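Gamma-glutamyltranspeptidase (Ggt) (Helicobacter pylori 26695, PDB 5BPK) probably cleaves and transfers gamma-glutamyl groups of substrates such as glutathione, as an N-terminal nucleophile (Ntn) hydrolase. Local coordinates at residues K164-G169 against D215-L220. Numbering follows the deposited sequence.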
loop_
_atom_site.group_PDB
_atom_site.type_symbol
_atom_site.label_atom_id
_atom_site.label_comp_id
_atom_site.label_asym_id
_atom_site.label_seq_id
_atom_site.Cartn_x
_atom_site.Cartn_y
_atom_site.Cartn_z
ATOM N N LYS A 164 -24.286 6.749 1.527
ATOM C CA LYS A 164 -25.433 5.942 1.093
ATOM C C LYS A 164 -25.213 4.454 1.386
ATOM O O LYS A 164 -26.105 3.770 1.879
ATOM C CB LYS A 164 -25.691 6.130 -0.404
ATOM C CG LYS A 164 -27.004 5.548 -0.891
ATOM C CD LYS A 164 -27.160 5.689 -2.398
ATOM C CE LYS A 164 -28.593 5.409 -2.844
ATOM N NZ LYS A 164 -28.881 6.024 -4.177
ATOM N N LEU A 165 -24.014 3.964 1.081
ATOM C CA LEU A 165 -23.674 2.565 1.318
ATOM C C LEU A 165 -23.580 2.230 2.805
ATOM O O LEU A 165 -23.919 1.120 3.208
ATOM C CB LEU A 165 -22.370 2.196 0.600
ATOM C CG LEU A 165 -22.549 2.059 -0.922
ATOM C CD1 LEU A 165 -21.239 2.248 -1.673
ATOM C CD2 LEU A 165 -23.190 0.722 -1.283
ATOM N N ALA A 166 -23.101 3.170 3.616
ATOM C CA ALA A 166 -23.051 2.952 5.061
ATOM C C ALA A 166 -24.450 2.903 5.670
ATOM O O ALA A 166 -24.755 2.032 6.484
ATOM C CB ALA A 166 -22.194 4.021 5.751
ATOM N N GLU A 167 -25.304 3.825 5.250
ATOM C CA GLU A 167 -26.656 3.918 5.795
ATOM C C GLU A 167 -27.576 2.783 5.345
ATOM O O GLU A 167 -28.348 2.250 6.146
ATOM C CB GLU A 167 -27.296 5.251 5.406
ATOM C CG GLU A 167 -26.686 6.475 6.056
ATOM C CD GLU A 167 -27.349 7.771 5.615
ATOM O OE1 GLU A 167 -28.044 7.771 4.582
ATOM O OE2 GLU A 167 -27.165 8.793 6.306
ATOM N N ASN A 168 -27.518 2.434 4.065
ATOM C CA ASN A 168 -28.469 1.486 3.482
ATOM C C ASN A 168 -27.917 0.071 3.429
ATOM O O ASN A 168 -28.671 -0.902 3.338
ATOM C CB ASN A 168 -28.865 1.933 2.064
ATOM C CG ASN A 168 -29.456 3.342 2.023
ATOM O OD1 ASN A 168 -30.031 3.823 2.996
ATOM N ND2 ASN A 168 -29.321 4.001 0.878
ATOM N N GLY A 169 -26.590 -0.035 3.466
ATOM C CA GLY A 169 -25.922 -1.314 3.464
ATOM C C GLY A 169 -25.596 -1.896 2.107
ATOM O O GLY A 169 -25.983 -1.368 1.050
ATOM N N ASP A 215 -23.231 3.972 12.554
ATOM C CA ASP A 215 -22.272 4.868 13.221
ATOM C C ASP A 215 -21.223 5.390 12.235
ATOM O O ASP A 215 -20.824 6.559 12.310
ATOM C CB ASP A 215 -21.572 4.187 14.402
ATOM C CG ASP A 215 -22.448 4.084 15.638
ATOM O OD1 ASP A 215 -23.643 4.461 15.583
ATOM O OD2 ASP A 215 -21.917 3.647 16.685
ATOM N N LEU A 216 -20.780 4.539 11.308
ATOM C CA LEU A 216 -19.860 4.992 10.260
ATOM C C LEU A 216 -20.516 6.088 9.413
ATOM O O LEU A 216 -19.868 7.084 9.063
ATOM C CB LEU A 216 -19.401 3.829 9.373
ATOM C CG LEU A 216 -18.352 4.152 8.295
ATOM C CD1 LEU A 216 -17.100 4.799 8.888
ATOM C CD2 LEU A 216 -17.976 2.915 7.478
ATOM N N ALA A 217 -21.800 5.924 9.104
ATOM C CA ALA A 217 -22.514 6.942 8.329
ATOM C C ALA A 217 -22.551 8.278 9.083
ATOM O O ALA A 217 -22.369 9.335 8.481
ATOM C CB ALA A 217 -23.934 6.469 7.968
ATOM N N LYS A 218 -22.761 8.221 10.401
ATOM C CA LYS A 218 -22.709 9.420 11.244
ATOM C C LYS A 218 -21.347 10.116 11.130
ATOM O O LYS A 218 -21.266 11.322 10.979
ATOM C CB LYS A 218 -22.978 9.079 12.722
ATOM C CG LYS A 218 -24.397 9.268 13.188
ATOM C CD LYS A 218 -24.518 9.135 14.712
ATOM C CE LYS A 218 -23.997 10.358 15.470
ATOM N NZ LYS A 218 -23.955 10.130 16.954
ATOM N N THR A 219 -20.277 9.341 11.216
ATOM C CA THR A 219 -18.931 9.908 11.125
ATOM C C THR A 219 -18.669 10.538 9.753
ATOM O O THR A 219 -18.137 11.650 9.659
ATOM C CB THR A 219 -17.868 8.854 11.435
ATOM O OG1 THR A 219 -18.123 8.307 12.738
ATOM C CG2 THR A 219 -16.480 9.471 11.395
ATOM N N LEU A 220 -19.051 9.820 8.701
ATOM C CA LEU A 220 -18.918 10.322 7.336
ATOM C C LEU A 220 -19.734 11.592 7.133
ATOM O O LEU A 220 -19.299 12.518 6.442
ATOM C CB LEU A 220 -19.333 9.252 6.325
ATOM C CG LEU A 220 -18.412 8.029 6.248
ATOM C CD1 LEU A 220 -18.979 7.003 5.284
ATOM C CD2 LEU A 220 -16.989 8.413 5.851
#
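Glu167 leans across to Ala217, and its OE2 takes a weak hydrogen bond from ND2 of Asn221, one turn further along the helix that carries Ala217; the same amide also makes a weak bond to Ala217 O. No hydrogen bond joins 164-169 directly to 215-220, and apolar contact carries the rest of the interface. The first torsion of Glu167 sets CG beside the backbone N and anti to the carbonyl carbon (chi1 -69°), where CG abuts the methyl of Ala217; the extended chain beyond it carries the carboxylate on toward Asn221. CG lies 3.4 Å from Ala217 CB, the closest approach between the segments. On the buried flank, Ala166 CB meets Ala217 CB at 3.7 Å, methyl against methyl. This is alanine-mediated packing of two roughly antiparallel helices, the C-terminal end of 155-168 against the start of 214-226 in the Ntn-hydrolase chain: the segment axes make an angle of 149° and approach to 8.2 Å. The two CA atoms, Ala166 and Ala217, are 5.2 Å apart, a separation that the short side chains permit. Leu220, one turn on from Ala217, adds a looser contact, with CD1 4.4 Å from Ala166 CB, and it also touches Val74 of helix 61-75, where Leu165 and Leu216 converge as well. A backbone hydrogen bond between Ala166 and Gln213, the residue just before helix 214-226, links the first helix to the approach to the second. Gly169, the first residue past the first helix, has positive phi (89°), which turns the chain out of the helical path.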